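Local coordinates for CdnC (Chryseobacterium gregarium DSM 19109, PDB 7MGV), which is an ATP-grasp ligase that probably uses ATP to install single and bicyclic omega-ester macrocycles in the multiple cores of a ribosomally made precursor peptide, at residues T28-N33 with R52-E57; W93-Y98 with A318-W323; V179-V184 with F226-E231. All coordinates share one frame; numbering follows the deposited sequence.

Contact 1 (T28-N33 with R52-E57); sequences THTADN and RFNVDE
Thr28 and Asn54 pair in parallel where strands 22-28 and 48-54 lie side by side in the four-stranded parallel sheet of the MvdD-type pre-ATP-grasp domain. Two backbone hydrogen bonds bracket the pair: Thr28 N gives to Phe53 O at 3.2 Å, and Val55 N gives to Thr28 O at 2.6 Å. The strands and the helix 35-46 between them form a beta-alpha-beta crossover, and 28-33 is the loop that leads from the first strand into that helix.

Beyond the pair the chains are joined by side chains. Asp56 starts toward the loop, and its carboxylate takes the amide and hydroxyl of Thr30: Thr30 N approaches OD1 of Asp56 from above the carboxylate plane in a bent bond of 3.2 Å, with a weaker branch to OD2. The CG2 methyl of Thr30 packs against the CG-to-OE1 end of Glu57, its CG2 3.5 Å from Glu57 OE1, and also borders the amide oxygen of Asn54.

Arg52 reaches the loop with an almost fully extended chain, CG anti to the backbone N (chi1 -165°). Its guanidinium is sandwiched: Thr28 OG1 sits over one face, while the side-chain amide of Asn33 stacks on the opposite face with the planes 22° apart. Ile36 of helix 35-46 touches both Thr28 and Arg52.

The hydroxyl of Thr30, lodged between its own backbone N and carbonyl carbon (chi1 55°), completes the grip on Asp56: Thr30 OG1 donates to the syn lone pair of Asp56 OD2 at 2.6 Å.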
# COMPACT_ATOMS: atom_id res chain seq x y z
N THR A 28 -2.60 9.52 -15.33
CA THR A 28 -4.02 9.33 -15.61
C THR A 28 -4.18 8.07 -16.45
O THR A 28 -3.26 7.25 -16.54
CB THR A 28 -4.61 10.57 -16.31
OG1 THR A 28 -3.64 11.11 -17.22
CG2 THR A 28 -5.01 11.63 -15.30
N HIS A 29 -5.35 7.91 -17.05
CA HIS A 29 -5.60 6.89 -18.05
C HIS A 29 -6.26 7.54 -19.26
O HIS A 29 -6.65 8.71 -19.23
CB HIS A 29 -6.47 5.75 -17.49
CG HIS A 29 -7.83 6.19 -17.04
ND1 HIS A 29 -8.98 5.88 -17.73
CD2 HIS A 29 -8.22 6.91 -15.97
CE1 HIS A 29 -10.02 6.39 -17.10
NE2 HIS A 29 -9.59 7.02 -16.03
N THR A 30 -6.38 6.77 -20.35
CA THR A 30 -6.83 7.34 -21.61
C THR A 30 -8.27 7.82 -21.55
O THR A 30 -8.61 8.82 -22.20
CB THR A 30 -6.67 6.31 -22.73
OG1 THR A 30 -7.37 5.11 -22.38
CG2 THR A 30 -5.20 6.00 -22.97
N ALA A 31 -9.13 7.14 -20.79
CA ALA A 31 -10.54 7.53 -20.77
C ALA A 31 -10.76 8.83 -20.02
O ALA A 31 -11.69 9.58 -20.34
CB ALA A 31 -11.39 6.41 -20.17
N ASP A 32 -9.93 9.13 -19.02
CA ASP A 32 -10.01 10.40 -18.30
C ASP A 32 -9.21 11.45 -19.08
O ASP A 32 -7.98 11.48 -19.01
CB ASP A 32 -9.50 10.27 -16.87
CG ASP A 32 -9.27 11.62 -16.21
OD1 ASP A 32 -10.15 12.50 -16.31
OD2 ASP A 32 -8.20 11.81 -15.59
N ASN A 33 -9.92 12.30 -19.81
CA ASN A 33 -9.32 13.43 -20.50
C ASN A 33 -10.06 14.72 -20.21
O ASN A 33 -9.72 15.76 -20.78
CB ASN A 33 -9.29 13.19 -22.01
CG ASN A 33 -8.18 13.94 -22.72
OD1 ASN A 33 -7.59 13.44 -23.69
ND2 ASN A 33 -7.88 15.15 -22.26
N ARG A 52 1.92 14.19 -19.70
CA ARG A 52 0.84 13.25 -19.48
C ARG A 52 1.37 11.82 -19.59
O ARG A 52 1.86 11.42 -20.65
CB ARG A 52 -0.29 13.48 -20.48
CG ARG A 52 -1.60 12.79 -20.12
CD ARG A 52 -2.72 13.24 -21.04
NE ARG A 52 -4.04 13.09 -20.43
CZ ARG A 52 -4.94 12.19 -20.80
NH1 ARG A 52 -4.67 11.36 -21.80
NH2 ARG A 52 -6.11 12.13 -20.19
N PHE A 53 1.27 11.07 -18.50
CA PHE A 53 1.64 9.66 -18.45
C PHE A 53 0.36 8.86 -18.26
O PHE A 53 -0.12 8.71 -17.13
CB PHE A 53 2.65 9.39 -17.34
CG PHE A 53 3.26 8.01 -17.38
CD1 PHE A 53 2.99 7.13 -18.42
CD2 PHE A 53 4.10 7.59 -16.36
CE1 PHE A 53 3.55 5.87 -18.44
CE2 PHE A 53 4.66 6.32 -16.38
CZ PHE A 53 4.39 5.46 -17.42
N ASN A 54 -0.20 8.37 -19.36
CA ASN A 54 -1.42 7.58 -19.30
C ASN A 54 -1.07 6.15 -18.91
O ASN A 54 -0.30 5.48 -19.60
CB ASN A 54 -2.17 7.63 -20.63
CG ASN A 54 -3.18 8.76 -20.67
OD1 ASN A 54 -4.01 8.83 -21.58
ND2 ASN A 54 -3.11 9.65 -19.69
N VAL A 55 -1.64 5.69 -17.80
CA VAL A 55 -1.12 4.52 -17.11
C VAL A 55 -1.60 3.21 -17.71
O VAL A 55 -0.93 2.18 -17.56
CB VAL A 55 -1.48 4.63 -15.61
CG1 VAL A 55 -2.87 4.07 -15.33
CG2 VAL A 55 -0.43 3.96 -14.77
N ASP A 56 -2.75 3.21 -18.40
CA ASP A 56 -3.21 1.99 -19.05
C ASP A 56 -2.35 1.64 -20.26
O ASP A 56 -2.33 0.47 -20.67
CB ASP A 56 -4.67 2.14 -19.48
CG ASP A 56 -4.93 3.41 -20.27
OD1 ASP A 56 -4.22 4.41 -20.03
OD2 ASP A 56 -5.84 3.40 -21.12
N GLU A 57 -1.64 2.61 -20.83
CA GLU A 57 -0.79 2.38 -21.98
C GLU A 57 0.60 1.89 -21.60
O GLU A 57 1.45 1.73 -22.49
CB GLU A 57 -0.67 3.65 -22.82
CG GLU A 57 -2.00 4.33 -23.13
CD GLU A 57 -2.82 3.63 -24.20
OE1 GLU A 57 -3.10 4.28 -25.23
OE2 GLU A 57 -3.19 2.45 -24.03

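Contact 2 (W93-Y98 with A318-W323); sequences WYRRAY and AGEFFW. With GOL (glycerol), chain G.
A pocket occupied by a glycerol, between the pre-ATP-grasp domain and the loop leading into helix 322-325, brings Arg95 against Glu320 and Phe321. Arg95 NH2 forms a salt bridge with Glu320 OE2 at 2.7 Å; the bond is bent (N-H...O angle 141°) and meets the oxygen from above the carboxylate plane. The bend in the arginine chain at chi3 (30°) brings NH2 to Glu320 and NH1 to Phe321, where Arg95 NH1 lies 3.5 Å from Phe321 CE2, the two planes 40° apart. That ring, touched by Ile333 and Ile337 of helix 332-341, also meets Trp93 edge to edge, with Phe321 CE2 4.2 Å from Trp93 CH2.

Where the chain enters the helix, Glu320 OE1 holds the amides of the N-cap residue Phe321 and, 2.8 Å away in a nearly straight bond, of Phe322 (its N). With an alanine in place of Glu320, Arg95 would probably lose its carboxylate mate and the amides of Phe321 and Phe322 their shared acceptor.

Glycerol, probably from the crystallisation liquor, bridges the two sides: Trp93 NE1 donates to glycerol O1 (3.0 Å), and glycerol O3 donates to Gly319 O (3.0 Å) while lying over one face of the Arg95 guanidinium. Farther along, Ala318 CB packs against Arg96 CB at 3.8 Å and against the Tyr98 hydroxyl. The arrangement is that of an interdomain polar pocket, its salt bridge joining the pre-ATP-grasp domain to the loop after strand 310-316.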
# COMPACT_ATOMS: atom_id res chain seq x y z
N TRP A 93 1.52 14.68 -10.08
CA TRP A 93 0.14 14.51 -9.65
C TRP A 93 -0.28 13.10 -10.04
O TRP A 93 -0.57 12.83 -11.21
CB TRP A 93 -0.78 15.55 -10.26
CG TRP A 93 -2.21 15.39 -9.83
CD1 TRP A 93 -2.67 14.78 -8.70
CD2 TRP A 93 -3.38 15.84 -10.54
NE1 TRP A 93 -4.04 14.82 -8.65
CE2 TRP A 93 -4.50 15.46 -9.77
CE3 TRP A 93 -3.58 16.51 -11.75
CZ2 TRP A 93 -5.81 15.75 -10.17
CZ3 TRP A 93 -4.88 16.79 -12.14
CH2 TRP A 93 -5.97 16.41 -11.35
N TYR A 94 -0.31 12.19 -9.07
CA TYR A 94 -0.67 10.80 -9.29
C TYR A 94 -2.14 10.63 -8.94
O TYR A 94 -2.51 10.51 -7.77
CB TYR A 94 0.22 9.87 -8.48
CG TYR A 94 -0.22 8.42 -8.49
CD1 TYR A 94 -0.70 7.82 -9.64
CD2 TYR A 94 -0.13 7.64 -7.34
CE1 TYR A 94 -1.10 6.50 -9.65
CE2 TYR A 94 -0.53 6.32 -7.34
CZ TYR A 94 -1.01 5.75 -8.50
OH TYR A 94 -1.40 4.44 -8.50
N ARG A 95 -2.99 10.63 -9.97
CA ARG A 95 -4.37 10.19 -9.80
C ARG A 95 -4.38 8.67 -9.80
O ARG A 95 -3.86 8.03 -10.72
CB ARG A 95 -5.24 10.74 -10.93
CG ARG A 95 -5.02 12.22 -11.21
CD ARG A 95 -6.10 12.79 -12.11
NE ARG A 95 -7.38 12.10 -11.94
CZ ARG A 95 -8.54 12.72 -11.76
NH1 ARG A 95 -8.59 14.05 -11.74
NH2 ARG A 95 -9.66 12.02 -11.61
N ARG A 96 -4.96 8.09 -8.74
CA ARG A 96 -4.79 6.66 -8.47
C ARG A 96 -5.17 5.81 -9.67
O ARG A 96 -6.23 6.00 -10.28
CB ARG A 96 -5.62 6.25 -7.25
CG ARG A 96 -5.33 4.82 -6.80
CD ARG A 96 -5.94 4.50 -5.45
NE ARG A 96 -5.23 3.40 -4.81
CZ ARG A 96 -5.58 2.87 -3.64
NH1 ARG A 96 -6.63 3.33 -2.98
NH2 ARG A 96 -4.87 1.86 -3.13
N ALA A 97 -4.29 4.86 -10.00
CA ALA A 97 -4.49 4.00 -11.16
C ALA A 97 -5.36 2.81 -10.80
O ALA A 97 -5.20 2.20 -9.74
CB ALA A 97 -3.15 3.52 -11.70
N TYR A 98 -6.30 2.49 -11.69
CA TYR A 98 -7.15 1.32 -11.53
C TYR A 98 -7.03 0.33 -12.68
O TYR A 98 -7.57 -0.78 -12.57
CB TYR A 98 -8.62 1.75 -11.39
CG TYR A 98 -8.88 2.66 -10.21
CD1 TYR A 98 -9.57 3.85 -10.37
CD2 TYR A 98 -8.43 2.33 -8.94
CE1 TYR A 98 -9.81 4.69 -9.30
CE2 TYR A 98 -8.67 3.16 -7.86
CZ TYR A 98 -9.36 4.34 -8.04
OH TYR A 98 -9.59 5.17 -6.97
N ALA A 318 -8.70 9.68 -3.53
CA ALA A 318 -8.77 9.68 -4.99
C ALA A 318 -10.16 10.04 -5.50
O ALA A 318 -10.51 9.68 -6.62
CB ALA A 318 -8.34 8.32 -5.54
N GLY A 319 -10.95 10.74 -4.69
CA GLY A 319 -12.31 11.06 -5.10
C GLY A 319 -12.33 12.00 -6.29
O GLY A 319 -11.53 12.93 -6.40
N GLU A 320 -13.27 11.75 -7.20
CA GLU A 320 -13.44 12.62 -8.35
C GLU A 320 -14.04 13.95 -7.94
O GLU A 320 -14.73 14.06 -6.92
CB GLU A 320 -14.32 11.95 -9.41
CG GLU A 320 -13.59 11.61 -10.71
CD GLU A 320 -13.09 12.85 -11.45
OE1 GLU A 320 -13.62 13.95 -11.21
OE2 GLU A 320 -12.16 12.71 -12.27
N PHE A 321 -13.77 14.98 -8.74
CA PHE A 321 -14.20 16.34 -8.43
C PHE A 321 -14.82 17.07 -9.62
O PHE A 321 -15.39 18.15 -9.41
CB PHE A 321 -13.02 17.17 -7.92
CG PHE A 321 -11.97 17.45 -8.96
CD1 PHE A 321 -11.99 18.64 -9.68
CD2 PHE A 321 -10.98 16.53 -9.22
CE1 PHE A 321 -11.04 18.90 -10.64
CE2 PHE A 321 -10.02 16.78 -10.18
CZ PHE A 321 -10.05 17.97 -10.89
N PHE A 322 -14.74 16.52 -10.83
CA PHE A 322 -15.17 17.26 -12.02
C PHE A 322 -16.66 17.57 -11.97
O PHE A 322 -17.08 18.67 -12.35
CB PHE A 322 -14.83 16.45 -13.27
CG PHE A 322 -14.71 17.29 -14.51
CD1 PHE A 322 -14.99 16.76 -15.75
CD2 PHE A 322 -14.30 18.61 -14.43
CE1 PHE A 322 -14.88 17.53 -16.90
CE2 PHE A 322 -14.18 19.39 -15.57
CZ PHE A 322 -14.47 18.84 -16.80
N TRP A 323 -17.47 16.61 -11.53
CA TRP A 323 -18.92 16.81 -11.49
C TRP A 323 -19.30 17.99 -10.61
O TRP A 323 -20.23 18.74 -10.93
CB TRP A 323 -19.60 15.53 -11.02
CG TRP A 323 -19.09 14.98 -9.70
CD1 TRP A 323 -17.80 14.70 -9.37
CD2 TRP A 323 -19.88 14.64 -8.56
NE1 TRP A 323 -17.73 14.21 -8.09
CE2 TRP A 323 -19.00 14.16 -7.57
CE3 TRP A 323 -21.25 14.68 -8.27
CZ2 TRP A 323 -19.44 13.74 -6.31
CZ3 TRP A 323 -21.68 14.27 -7.03
CH2 TRP A 323 -20.78 13.80 -6.06
C1 GOL G . -6.14 13.00 -6.78
O1 GOL G . -6.23 14.39 -6.70
C2 GOL G . -7.12 12.54 -7.90
O2 GOL G . -7.38 11.18 -7.83
C3 GOL G . -8.39 13.41 -7.70
O3 GOL G . -9.37 12.91 -8.55

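Contact 3 (V179-V184 with F226-E231); sequences VKHRDV and FQKKIE. With ADP (adenosine-5'-diphosphate), chain F.
Lys228 folds back over the end of helix 171-181 from strand 224-228 of the ATP-grasp nucleotide site, which runs into the linker that meets the adenine. Val184 and Lys228 face each other as an antiparallel non-hydrogen-bonded pair in the five-stranded sheet, where strands 184-187 and 224-228 are neighbours. Just past it, Lys229 N donates to Asp183 O at 2.7 Å in a nearly straight bond (170°).

From Lys228 CB, which starts off away from 179-184, CG stands anti to the backbone N (chi1 172°), 4.2 Å from Asp183 O. The bend at chi2 (110°) then carries CD back to His181, where Lys228 CD lies 3.8 Å from His181 CB and also near ND1 of that ring. CE passes the carbonyl oxygen of His181. A second bend at chi4 leaves the ammonium tip between the helix end and Asp183, with Lys228 NZ 3.7 Å from Asp183 CB; the Asp183 carboxylate is near enough to attract it, probably, but not in contact. His181 NE2 bonds to Gln69 of the second subunit.

Val184 CG1 reaches the edge of the Phe226 ring and packs 3.7 Å from Phe226 CB, while Phe177 of helix 171-181 touches both residues.

Strand and linker then read the adenine of ADP, as is usual in ATP-grasp enzymes. The exocyclic N6 gives its hydrogens to Gln227 OE1, which Lys187 NZ also contacts as a donor, and to Lys228 O. Lys229 runs past the adenine, its CG near ADP C2, and its NZ forms a salt bridge with Glu231 OE2. The next amide meets the ring nitrogen: Ile230 N donates to ADP N1 at 2.7 Å.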
# COMPACT_ATOMS: atom_id res chain seq x y z
N VAL A 179 -29.15 -4.79 17.79
CA VAL A 179 -30.25 -4.65 18.74
C VAL A 179 -30.01 -3.47 19.67
O VAL A 179 -30.97 -2.88 20.18
CB VAL A 179 -30.47 -5.96 19.53
CG1 VAL A 179 -30.61 -7.15 18.59
CG2 VAL A 179 -29.34 -6.19 20.54
N LYS A 180 -28.75 -3.09 19.89
CA LYS A 180 -28.50 -1.92 20.72
C LYS A 180 -28.88 -0.63 20.00
O LYS A 180 -29.61 0.20 20.54
CB LYS A 180 -27.03 -1.89 21.14
CG LYS A 180 -26.66 -0.73 22.05
CD LYS A 180 -25.17 -0.72 22.35
CE LYS A 180 -24.73 0.60 22.98
NZ LYS A 180 -25.28 0.78 24.35
N HIS A 181 -28.43 -0.47 18.75
CA HIS A 181 -28.63 0.81 18.07
C HIS A 181 -29.91 0.86 17.24
O HIS A 181 -30.36 1.95 16.89
CB HIS A 181 -27.41 1.13 17.21
CG HIS A 181 -26.15 1.27 18.01
ND1 HIS A 181 -25.77 2.45 18.60
CD2 HIS A 181 -25.20 0.36 18.36
CE1 HIS A 181 -24.64 2.28 19.26
NE2 HIS A 181 -24.27 1.02 19.12
N ARG A 182 -30.48 -0.30 16.90
CA ARG A 182 -31.87 -0.43 16.44
C ARG A 182 -32.10 0.13 15.04
O ARG A 182 -33.11 -0.18 14.40
CB ARG A 182 -32.80 0.25 17.45
CG ARG A 182 -34.26 0.39 17.03
CD ARG A 182 -34.75 1.83 17.17
NE ARG A 182 -35.03 2.19 18.55
CZ ARG A 182 -34.35 3.11 19.24
NH1 ARG A 182 -33.35 3.76 18.67
NH2 ARG A 182 -34.68 3.37 20.50
N ASP A 183 -31.15 0.90 14.52
CA ASP A 183 -31.27 1.44 13.16
C ASP A 183 -29.86 1.44 12.57
O ASP A 183 -29.12 2.41 12.71
CB ASP A 183 -31.90 2.82 13.16
CG ASP A 183 -33.40 2.78 12.95
OD1 ASP A 183 -33.85 2.07 12.03
OD2 ASP A 183 -34.12 3.46 13.71
N VAL A 184 -29.52 0.35 11.89
CA VAL A 184 -28.15 0.09 11.48
C VAL A 184 -28.12 -0.16 9.98
O VAL A 184 -28.92 -0.94 9.46
CB VAL A 184 -27.55 -1.12 12.24
CG1 VAL A 184 -26.11 -1.36 11.80
CG2 VAL A 184 -27.63 -0.89 13.74
N PHE A 226 -20.84 -2.29 10.10
CA PHE A 226 -22.15 -1.84 10.54
C PHE A 226 -22.04 -0.45 11.16
O PHE A 226 -21.05 -0.12 11.81
CB PHE A 226 -22.74 -2.81 11.57
CG PHE A 226 -22.97 -4.19 11.02
CD1 PHE A 226 -21.95 -5.13 11.01
CD2 PHE A 226 -24.21 -4.55 10.51
CE1 PHE A 226 -22.16 -6.40 10.51
CE2 PHE A 226 -24.42 -5.82 10.01
CZ PHE A 226 -23.39 -6.75 10.01
N GLN A 227 -23.08 0.36 10.95
CA GLN A 227 -23.06 1.73 11.44
C GLN A 227 -24.46 2.15 11.83
O GLN A 227 -25.44 1.78 11.17
CB GLN A 227 -22.50 2.69 10.40
CG GLN A 227 -21.07 3.11 10.64
CD GLN A 227 -20.60 4.17 9.67
OE1 GLN A 227 -21.32 4.53 8.73
NE2 GLN A 227 -19.39 4.67 9.87
N LYS A 228 -24.56 2.93 12.90
CA LYS A 228 -25.83 3.57 13.24
C LYS A 228 -26.27 4.44 12.07
O LYS A 228 -25.48 5.21 11.52
CB LYS A 228 -25.68 4.40 14.51
CG LYS A 228 -26.90 5.26 14.83
CD LYS A 228 -27.63 4.75 16.06
CE LYS A 228 -28.93 5.50 16.28
NZ LYS A 228 -29.91 5.24 15.19
N LYS A 229 -27.54 4.31 11.68
CA LYS A 229 -28.06 5.08 10.56
C LYS A 229 -28.28 6.52 11.01
O LYS A 229 -29.08 6.78 11.92
CB LYS A 229 -29.36 4.48 10.03
CG LYS A 229 -29.86 5.19 8.78
CD LYS A 229 -31.19 4.63 8.29
CE LYS A 229 -32.34 5.55 8.66
NZ LYS A 229 -32.92 6.20 7.45
N ILE A 230 -27.58 7.45 10.37
CA ILE A 230 -27.77 8.87 10.60
C ILE A 230 -28.89 9.35 9.67
O ILE A 230 -28.78 9.22 8.45
CB ILE A 230 -26.48 9.66 10.35
CG1 ILE A 230 -25.29 8.96 11.01
CG2 ILE A 230 -26.61 11.09 10.87
CD1 ILE A 230 -25.44 8.77 12.51
N GLU A 231 -29.96 9.88 10.25
CA GLU A 231 -31.02 10.48 9.45
C GLU A 231 -30.48 11.70 8.72
O GLU A 231 -29.81 12.54 9.31
CB GLU A 231 -32.21 10.86 10.34
CG GLU A 231 -33.56 10.54 9.73
CD GLU A 231 -33.70 9.08 9.34
OE1 GLU A 231 -33.94 8.25 10.24
OE2 GLU A 231 -33.57 8.76 8.14
PB ADP F . -23.02 5.63 -3.87
O1B ADP F . -22.03 6.09 -2.83
O2B ADP F . -22.39 4.92 -5.05
O3B ADP F . -24.07 6.65 -4.23
PA ADP F . -23.20 3.74 -1.83
O1A ADP F . -21.73 3.52 -2.06
O2A ADP F . -24.11 2.60 -1.41
O3A ADP F . -23.85 4.48 -3.11
O5' ADP F . -23.36 4.93 -0.77
C5' ADP F . -23.52 4.67 0.62
C4' ADP F . -24.62 5.59 1.12
O4' ADP F . -24.97 5.24 2.45
C3' ADP F . -24.19 7.04 1.11
O3' ADP F . -25.02 7.79 0.21
C2' ADP F . -24.41 7.54 2.52
O2' ADP F . -25.20 8.73 2.51
C1' ADP F . -25.15 6.42 3.24
N9 ADP F . -24.56 6.20 4.58
C8 ADP F . -23.29 5.83 4.84
N7 ADP F . -23.09 5.72 6.18
C5 ADP F . -24.25 6.03 6.79
C6 ADP F . -24.73 6.12 8.18
N6 ADP F . -23.90 5.85 9.22
N1 ADP F . -26.02 6.47 8.38
C2 ADP F . -26.85 6.75 7.36
N3 ADP F . -26.48 6.69 6.07
C4 ADP F . -25.22 6.35 5.73

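Contacts 1 and 2 lie together, their centres 11 Å apart, and share the parallel sheet of the pre-ATP-grasp domain: strands 22-28 and 48-54 carry contact 1, and strand 91-94 leads into contact 2. They touch where Thr28 packs on Arg95 and Val55 on Ala97. Contact 3 belongs to a separate antiparallel sheet at the nucleotide, its centre 41 Å from that of contact 1 and 31 Å from that of contact 2. Along the chain contact 1 closes first; contact 2 then spans 93 to 323, and contact 3 falls within that span. Contact 2 thus ties the N-terminal domain to the later part of the chain, while contact 3 supplies backbone and side-chain partners for the N6 and N1 edge of the adenine.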